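Local coordinates for protein lipase aflb (Neosartorya fumigata, PDB 6IDY) that probably hydrolyses ester bonds of lipids, as a calcium-containing lipase of the alpha/beta-hydrolase type, at residues 61-66 against 396-401; 164-169 against 236-241; 342-347 against 384-389. All blocks are in the same frame, centred on the assembly; numbering follows the deposited sequence.

Contact 1: residues 61-66 against 396-401; sequences KSVQEA and GRVLPP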
loop_
_atom_site.group_PDB
_atom_site.type_symbol
_atom_site.label_atom_id
_atom_site.label_comp_id
_atom_site.label_asym_id
_atom_site.label_seq_id
_atom_site.Cartn_x
_atom_site.Cartn_y
_atom_site.Cartn_z
ATOM N N LYS A 61 -21.733 15.232 2.494
ATOM C CA LYS A 61 -21.997 16.379 1.622
ATOM C C LYS A 61 -20.708 17.161 1.380
ATOM O O LYS A 61 -20.604 17.904 0.401
ATOM C CB LYS A 61 -23.052 17.303 2.251
ATOM C CG LYS A 61 -24.461 16.741 2.209
ATOM C CD LYS A 61 -25.451 17.651 2.921
ATOM C CE LYS A 61 -26.842 17.064 2.971
ATOM N NZ LYS A 61 -26.906 15.866 3.852
ATOM N N SER A 62 -19.739 16.999 2.289
ATOM C CA SER A 62 -18.456 17.680 2.252
ATOM C C SER A 62 -17.346 16.786 2.822
ATOM O O SER A 62 -17.623 15.706 3.353
ATOM C CB SER A 62 -18.542 18.966 3.066
ATOM O OG SER A 62 -18.675 18.635 4.436
ATOM N N VAL A 63 -16.097 17.270 2.735
ATOM C CA VAL A 63 -14.893 16.611 3.230
ATOM C C VAL A 63 -14.945 16.523 4.767
ATOM O O VAL A 63 -14.600 15.482 5.324
ATOM C CB VAL A 63 -13.623 17.335 2.702
ATOM C CG1 VAL A 63 -12.351 16.770 3.330
ATOM C CG2 VAL A 63 -13.549 17.260 1.178
ATOM N N GLN A 64 -15.409 17.599 5.439
ATOM C CA GLN A 64 -15.558 17.645 6.896
ATOM C C GLN A 64 -16.562 16.596 7.386
ATOM O O GLN A 64 -16.307 15.960 8.406
ATOM C CB GLN A 64 -15.931 19.060 7.381
ATOM C CG GLN A 64 -15.973 19.245 8.908
ATOM C CD GLN A 64 -14.671 18.913 9.601
ATOM O OE1 GLN A 64 -14.516 17.848 10.211
ATOM N NE2 GLN A 64 -13.704 19.817 9.525
ATOM N N GLU A 65 -17.668 16.384 6.644
ATOM C CA GLU A 65 -18.667 15.367 6.983
ATOM C C GLU A 65 -18.069 13.960 6.916
ATOM O O GLU A 65 -18.386 13.130 7.764
ATOM C CB GLU A 65 -19.900 15.464 6.081
ATOM C CG GLU A 65 -20.839 16.588 6.480
ATOM C CD GLU A 65 -22.300 16.366 6.147
ATOM O OE1 GLU A 65 -22.596 15.598 5.204
ATOM O OE2 GLU A 65 -23.155 16.972 6.832
ATOM N N ALA A 66 -17.188 13.708 5.929
ATOM C CA ALA A 66 -16.501 12.431 5.758
ATOM C C ALA A 66 -15.595 12.160 6.956
ATOM O O ALA A 66 -15.623 11.047 7.488
ATOM C CB ALA A 66 -15.686 12.438 4.476
ATOM N N GLY A 396 -2.470 22.919 7.703
ATOM C CA GLY A 396 -3.796 23.534 7.723
ATOM C C GLY A 396 -4.808 22.843 6.824
ATOM O O GLY A 396 -6.014 23.039 6.978
ATOM N N ARG A 397 -4.322 22.035 5.873
ATOM C CA ARG A 397 -5.150 21.287 4.931
ATOM C C ARG A 397 -5.609 19.950 5.535
ATOM O O ARG A 397 -4.997 19.447 6.479
ATOM C CB ARG A 397 -4.361 20.999 3.640
ATOM C CG ARG A 397 -4.006 22.198 2.764
ATOM C CD ARG A 397 -2.992 21.749 1.726
ATOM N NE ARG A 397 -2.645 22.792 0.760
ATOM C CZ ARG A 397 -1.505 22.825 0.074
ATOM N NH1 ARG A 397 -0.580 21.892 0.263
ATOM N NH2 ARG A 397 -1.276 23.800 -0.796
ATOM N N VAL A 398 -6.670 19.369 4.960
ATOM C CA VAL A 398 -7.208 18.053 5.328
ATOM C C VAL A 398 -6.966 17.061 4.183
ATOM O O VAL A 398 -6.917 15.849 4.395
ATOM C CB VAL A 398 -8.688 18.075 5.792
ATOM C CG1 VAL A 398 -8.829 18.744 7.157
ATOM C CG2 VAL A 398 -9.597 18.737 4.762
ATOM N N LEU A 399 -6.815 17.593 2.968
ATOM C CA LEU A 399 -6.557 16.839 1.747
ATOM C C LEU A 399 -5.557 17.620 0.902
ATOM O O LEU A 399 -5.591 18.850 0.950
ATOM C CB LEU A 399 -7.858 16.697 0.923
ATOM C CG LEU A 399 -8.942 15.740 1.409
ATOM C CD1 LEU A 399 -10.126 15.770 0.465
ATOM C CD2 LEU A 399 -8.422 14.308 1.527
ATOM N N PRO A 400 -4.719 16.971 0.054
ATOM C CA PRO A 400 -3.875 17.760 -0.860
ATOM C C PRO A 400 -4.783 18.489 -1.868
ATOM O O PRO A 400 -5.907 18.022 -2.097
ATOM C CB PRO A 400 -3.026 16.695 -1.561
ATOM C CG PRO A 400 -3.843 15.454 -1.499
ATOM C CD PRO A 400 -4.560 15.520 -0.188
ATOM N N PRO A 401 -4.363 19.621 -2.481
ATOM C CA PRO A 401 -5.254 20.293 -3.459
ATOM C C PRO A 401 -5.662 19.402 -4.639
ATOM O O PRO A 401 -6.703 19.622 -5.248
ATOM C CB PRO A 401 -4.428 21.494 -3.942
ATOM C CG PRO A 401 -3.339 21.666 -2.944
ATOM C CD PRO A 401 -3.076 20.331 -2.332
#
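Val63 meets Val398 and Leu399, and its first torsion (chi1 173°) sets CG1 opposite the backbone N. This methyl then faces the 396-401 loop. Leu399 answers with an extended side chain (chi2 179°), which carries CD1 out to the valine. The contact joins the first turn of helix 63-73 to the loop between helices 391-396 and 405-412, in the outer part of an alpha/beta-hydrolase fold. It is small and apolar.

Val63 and Leu399 reach toward each other, tip to tip. Leu399 CD1 is 3.8 Å from Val63 CG1. It lies equally near Val63 CG2, so it touches both branches of the valine. Val63 and Val398 instead slide past each other in opposite directions, and Val398 offers only CG2 across the contact.

The helix start just before Val63 is capped. Ser62 is the N-cap, and its OG accepts a weak bond from Glu65 N at 3.3 Å. Glu65 OE1 in turn takes the backbone N of Lys61 at 2.9 Å, on the anti side, 31° out of the carboxylate plane. Leu408 of helix 405-412 also touches Val63. On the loop side, Val398 O bonds to Tyr359 OH, and Leu399 rests on Tyr366. The shortest approach across the contact is between Val63 CG1 and Val398 CG2, at 3.7 Å.

Contact 2: residues 164-169 against 236-241; sequences ILVPGT and GLDTQW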
loop_
_atom_site.group_PDB
_atom_site.type_symbol
_atom_site.label_atom_id
_atom_site.label_comp_id
_atom_site.label_asym_id
_atom_site.label_seq_id
_atom_site.Cartn_x
_atom_site.Cartn_y
_atom_site.Cartn_z
ATOM N N ILE A 164 6.924 4.020 -9.741
ATOM C CA ILE A 164 6.281 2.720 -9.593
ATOM C C ILE A 164 5.429 2.743 -8.338
ATOM O O ILE A 164 5.956 2.923 -7.239
ATOM C CB ILE A 164 7.304 1.546 -9.583
ATOM C CG1 ILE A 164 8.191 1.580 -10.857
ATOM C CG2 ILE A 164 6.577 0.194 -9.437
ATOM C CD1 ILE A 164 9.485 0.869 -10.728
ATOM N N LEU A 165 4.115 2.550 -8.512
ATOM C CA LEU A 165 3.159 2.510 -7.414
ATOM C C LEU A 165 2.983 1.067 -6.967
ATOM O O LEU A 165 2.488 0.237 -7.730
ATOM C CB LEU A 165 1.822 3.149 -7.815
ATOM C CG LEU A 165 1.867 4.573 -8.385
ATOM C CD1 LEU A 165 0.482 5.011 -8.819
ATOM C CD2 LEU A 165 2.468 5.574 -7.382
ATOM N N VAL A 166 3.463 0.759 -5.752
ATOM C CA VAL A 166 3.446 -0.589 -5.173
ATOM C C VAL A 166 2.249 -0.717 -4.217
ATOM O O VAL A 166 2.110 0.099 -3.311
ATOM C CB VAL A 166 4.811 -0.973 -4.519
ATOM C CG1 VAL A 166 4.801 -2.410 -4.003
ATOM C CG2 VAL A 166 5.966 -0.781 -5.500
ATOM N N PRO A 167 1.375 -1.727 -4.411
ATOM C CA PRO A 167 0.177 -1.839 -3.565
ATOM C C PRO A 167 0.442 -2.410 -2.180
ATOM O O PRO A 167 1.534 -2.908 -1.913
ATOM C CB PRO A 167 -0.705 -2.789 -4.371
ATOM C CG PRO A 167 0.269 -3.692 -5.039
ATOM C CD PRO A 167 1.397 -2.784 -5.442
ATOM N N GLY A 168 -0.588 -2.363 -1.337
ATOM C CA GLY A 168 -0.564 -2.915 0.005
ATOM C C GLY A 168 -1.268 -4.255 0.064
ATOM O O GLY A 168 -1.663 -4.813 -0.965
ATOM N N THR A 169 -1.439 -4.768 1.281
ATOM C CA THR A 169 -2.070 -6.058 1.550
ATOM C C THR A 169 -3.518 -6.130 1.083
ATOM O O THR A 169 -4.302 -5.198 1.325
ATOM C CB THR A 169 -1.954 -6.383 3.043
ATOM O OG1 THR A 169 -0.577 -6.391 3.417
ATOM C CG2 THR A 169 -2.602 -7.702 3.410
ATOM N N GLY A 236 5.825 -1.393 1.203
ATOM C CA GLY A 236 7.092 -0.979 1.805
ATOM C C GLY A 236 7.987 -2.171 2.077
ATOM O O GLY A 236 9.187 -2.130 1.785
ATOM N N LEU A 237 7.393 -3.267 2.593
ATOM C CA LEU A 237 8.120 -4.512 2.857
ATOM C C LEU A 237 8.583 -5.146 1.549
ATOM O O LEU A 237 9.723 -5.596 1.468
ATOM C CB LEU A 237 7.267 -5.517 3.661
ATOM C CG LEU A 237 7.066 -5.210 5.141
ATOM C CD1 LEU A 237 6.019 -6.137 5.740
ATOM C CD2 LEU A 237 8.370 -5.354 5.913
ATOM N N ASP A 238 7.708 -5.155 0.524
ATOM C CA ASP A 238 8.019 -5.721 -0.792
ATOM C C ASP A 238 9.188 -4.982 -1.441
ATOM O O ASP A 238 10.052 -5.621 -2.042
ATOM C CB ASP A 238 6.793 -5.653 -1.723
ATOM C CG ASP A 238 5.546 -6.354 -1.217
ATOM O OD1 ASP A 238 5.664 -7.205 -0.313
ATOM O OD2 ASP A 238 4.457 -6.062 -1.738
ATOM N N THR A 239 9.213 -3.637 -1.306
ATOM C CA THR A 239 10.259 -2.792 -1.873
ATOM C C THR A 239 11.574 -2.971 -1.135
ATOM O O THR A 239 12.602 -3.143 -1.783
ATOM C CB THR A 239 9.803 -1.330 -1.956
ATOM O OG1 THR A 239 8.527 -1.280 -2.589
ATOM C CG2 THR A 239 10.812 -0.436 -2.715
ATOM N N GLN A 240 11.542 -2.925 0.211
ATOM C CA GLN A 240 12.729 -3.101 1.052
ATOM C C GLN A 240 13.391 -4.459 0.804
ATOM O O GLN A 240 14.618 -4.520 0.710
ATOM C CB GLN A 240 12.379 -2.913 2.542
ATOM C CG GLN A 240 13.600 -2.824 3.465
ATOM C CD GLN A 240 14.395 -1.535 3.384
ATOM O OE1 GLN A 240 14.191 -0.669 2.511
ATOM N NE2 GLN A 240 15.344 -1.391 4.308
ATOM N N TRP A 241 12.580 -5.536 0.687
ATOM C CA TRP A 241 13.085 -6.883 0.390
ATOM C C TRP A 241 13.713 -6.903 -1.016
ATOM O O TRP A 241 14.809 -7.429 -1.175
ATOM C CB TRP A 241 11.969 -7.948 0.534
ATOM C CG TRP A 241 12.445 -9.371 0.402
ATOM C CD1 TRP A 241 12.658 -10.062 -0.756
ATOM C CD2 TRP A 241 12.731 -10.286 1.473
ATOM N NE1 TRP A 241 13.068 -11.346 -0.476
ATOM C CE2 TRP A 241 13.104 -11.518 0.886
ATOM C CE3 TRP A 241 12.729 -10.177 2.879
ATOM C CZ2 TRP A 241 13.478 -12.632 1.652
ATOM C CZ3 TRP A 241 13.060 -11.294 3.639
ATOM C CH2 TRP A 241 13.419 -12.505 3.028
HETATM O O HOH W 1 1.979 -5.452 -1.208
#
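Val166 packs against Thr239, and next to this pair a water joins Pro167 to Asp238. Both methyls of Val166 approach the Thr239 hydroxyl. CG2 comes nearer, 3.9 Å from Thr239 OG1, and the two side chains cross at a slant. Asp238 lies beside the valine more loosely, with OD2 at 4.3 Å from Val166 CG1.

The water supplies the polar link. It donates to Pro167 O at 2.7 Å and to Asp238 OD2 at 2.6 Å. Pro167 O and Asp238 OD2 are 4.3 Å apart, and the water lies between them. In this buried contact its two donors thus meet a carbonyl and a carboxylate oxygen that cannot hydrogen-bond to each other.

The next shell positions these groups. Thr239 chi1 of -50° sets OG1 beside its own backbone N. From there it bonds back to Gly235 O, one turn earlier. The hydroxyl therefore has its polar partner within the helix and meets Val166 by van der Waals contact. Val166 O bonds to Tyr177 OH.

The topology is that of an alpha/beta hydrolase. Strand 227-232 leads by a tight turn into helix 235-245, as in the nucleophile elbow of this family. The contact sets the start of that helix against the C-terminal end of strand 161-166. That strand runs between strands 190-195 and 227-232. Val229 touches both Val166 and Thr239, while helix 205-223 adds Val212 against Val166 and Val205 against Asp238.

Contact 3: residues 342-347 against 384-389; sequences SNNHLQ and GDPSRL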
loop_
_atom_site.group_PDB
_atom_site.type_symbol
_atom_site.label_atom_id
_atom_site.label_comp_id
_atom_site.label_asym_id
_atom_site.label_seq_id
_atom_site.Cartn_x
_atom_site.Cartn_y
_atom_site.Cartn_z
ATOM N N SER A 342 14.013 10.188 5.990
ATOM C CA SER A 342 13.140 11.044 6.774
ATOM C C SER A 342 11.986 10.166 7.235
ATOM O O SER A 342 11.401 9.446 6.428
ATOM C CB SER A 342 12.679 12.274 5.995
ATOM O OG SER A 342 11.805 11.969 4.921
ATOM N N ASN A 343 11.749 10.136 8.547
ATOM C CA ASN A 343 10.680 9.353 9.167
ATOM C C ASN A 343 9.663 10.357 9.629
ATOM O O ASN A 343 9.891 11.105 10.581
ATOM C CB ASN A 343 11.216 8.461 10.288
ATOM C CG ASN A 343 12.133 7.386 9.764
ATOM O OD1 ASN A 343 11.734 6.524 8.983
ATOM N ND2 ASN A 343 13.381 7.426 10.169
ATOM N N ASN A 344 8.570 10.433 8.875
ATOM C CA ASN A 344 7.570 11.472 9.016
ATOM C C ASN A 344 6.273 11.020 9.677
ATOM O O ASN A 344 5.391 10.451 9.033
ATOM C CB ASN A 344 7.328 12.120 7.642
ATOM C CG ASN A 344 8.626 12.549 6.979
ATOM O OD1 ASN A 344 9.198 13.600 7.288
ATOM N ND2 ASN A 344 9.140 11.724 6.076
ATOM N N HIS A 345 6.171 11.305 10.986
ATOM C CA HIS A 345 5.011 11.000 11.818
ATOM C C HIS A 345 4.061 12.186 11.730
ATOM O O HIS A 345 4.419 13.295 12.143
ATOM C CB HIS A 345 5.456 10.744 13.266
ATOM C CG HIS A 345 4.348 10.352 14.194
ATOM N ND1 HIS A 345 4.148 11.006 15.395
ATOM C CD2 HIS A 345 3.417 9.378 14.067
ATOM C CE1 HIS A 345 3.124 10.402 15.966
ATOM N NE2 HIS A 345 2.655 9.414 15.203
ATOM N N LEU A 346 2.860 11.965 11.155
ATOM C CA LEU A 346 1.854 13.022 10.952
ATOM C C LEU A 346 1.555 13.842 12.195
ATOM O O LEU A 346 1.543 15.065 12.123
ATOM C CB LEU A 346 0.528 12.463 10.389
ATOM C CG LEU A 346 0.551 11.661 9.094
ATOM C CD1 LEU A 346 -0.865 11.302 8.688
ATOM C CD2 LEU A 346 1.200 12.437 7.961
ATOM N N GLN A 347 1.316 13.161 13.328
ATOM C CA GLN A 347 0.935 13.756 14.612
ATOM C C GLN A 347 2.088 14.484 15.321
ATOM O O GLN A 347 1.846 15.174 16.308
ATOM C CB GLN A 347 0.266 12.710 15.528
ATOM C CG GLN A 347 -1.109 12.212 15.027
ATOM C CD GLN A 347 -1.035 11.304 13.809
ATOM O OE1 GLN A 347 -0.050 10.585 13.593
ATOM N NE2 GLN A 347 -2.075 11.314 12.983
ATOM N N GLY A 384 12.306 13.382 1.340
ATOM C CA GLY A 384 11.415 14.502 1.625
ATOM C C GLY A 384 11.823 15.128 2.941
ATOM O O GLY A 384 12.231 14.414 3.854
ATOM N N ASP A 385 11.795 16.457 3.026
ATOM C CA ASP A 385 12.221 17.187 4.211
ATOM C C ASP A 385 11.123 18.152 4.666
ATOM O O ASP A 385 10.845 19.119 3.947
ATOM C CB ASP A 385 13.534 17.944 3.916
ATOM C CG ASP A 385 14.258 18.536 5.118
ATOM O OD1 ASP A 385 13.627 18.683 6.187
ATOM O OD2 ASP A 385 15.451 18.856 4.987
ATOM N N PRO A 386 10.509 17.932 5.861
ATOM C CA PRO A 386 9.445 18.849 6.317
ATOM C C PRO A 386 9.906 20.289 6.566
ATOM O O PRO A 386 9.080 21.209 6.506
ATOM C CB PRO A 386 8.900 18.186 7.585
ATOM C CG PRO A 386 9.958 17.259 8.035
ATOM C CD PRO A 386 10.718 16.822 6.818
ATOM N N SER A 387 11.225 20.494 6.802
ATOM C CA SER A 387 11.796 21.827 7.032
ATOM C C SER A 387 11.801 22.693 5.757
ATOM O O SER A 387 11.935 23.913 5.858
ATOM C CB SER A 387 13.193 21.729 7.642
ATOM O OG SER A 387 14.165 21.349 6.684
ATOM N N ARG A 388 11.636 22.067 4.566
ATOM C CA ARG A 388 11.581 22.766 3.273
ATOM C C ARG A 388 10.146 23.111 2.896
ATOM O O ARG A 388 9.915 23.766 1.880
ATOM C CB ARG A 388 12.204 21.915 2.160
ATOM C CG ARG A 388 13.727 21.865 2.162
ATOM C CD ARG A 388 14.258 21.332 0.840
ATOM N NE ARG A 388 13.849 19.944 0.593
ATOM C CZ ARG A 388 14.661 18.893 0.652
ATOM N NH1 ARG A 388 15.946 19.053 0.939
ATOM N NH2 ARG A 388 14.198 17.676 0.412
ATOM N N LEU A 389 9.179 22.668 3.704
ATOM C CA LEU A 389 7.763 22.909 3.439
ATOM C C LEU A 389 7.202 24.068 4.249
ATOM O O LEU A 389 7.672 24.338 5.355
ATOM C CB LEU A 389 6.930 21.638 3.732
ATOM C CG LEU A 389 7.276 20.345 2.980
ATOM C CD1 LEU A 389 6.463 19.180 3.522
ATOM C CD2 LEU A 389 7.043 20.485 1.481
#
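An edge strand of the central sheet, 341-345, here meets the loop that follows a calcium site. Asp255, Ala377, His380 and Gly382 form that site, and Gly384 comes two residues after the last of them. Ser342 OG donates to Gly384 O at 2.7 Å. The C=O...O angle is 140°, and the hydroxyl is tilted out of the carbonyl plane. The Ser342 torsion (chi1 68°) tucks OG between the backbone N and the carbonyl carbon of its own residue.

Ser342 OG in turn accepts from Asn344 ND2 at 2.9 Å, almost straight at 166° and nearly in the amide plane. A short chain of hydrogen bonds thus runs from Asn344 through Ser342 to the loop carbonyl. Asn344 ND2 also donates to Thr312 O. These two bonds fix the rotation of the amide, which leaves OD1 facing the Pro386 ring. Asn344 OD1 lies 3.6 Å from Pro386 CD, with the side chains at an oblique angle.

Beyond Gly384 the loop forms an Asx turn. Asp385 OD1 takes the backbone N of Ser387 at 3.1 Å. Ser387 OG reaches Asp385 OD1 as well, at 2.8 Å, and both donors come from above the same face of the carboxylate plane.

Strand 341-345 pairs with strand 310-314, whose Thr311 OG1 bonds to Gly384 N. Leu373 of helix 368-379 and Ile349 of helix 346-349 both touch Asn344 and Pro386.

In the fold
From the N terminus, the chain first reaches 61-66, which opens the long loop of contact 1. Within that loop, strand 161-166 and helix 235-245 close contact 2. The chain then passes through strands 253-259 and 310-314, and contact 3 opens at 342-347. It closes at 384-389, shortly before 396-401 completes contact 1. Contacts 2 and 3 therefore follow in series, and both fall within the chain loop that contact 1 closes. They reach the same sheet, contact 2 at an inner strand and contact 3 at an outermost one. Their centres are about 20 Å apart. Contact 1 ties an N-terminal helix to the C-terminal region on the periphery, its centre about 21 Å from the centre of the chain.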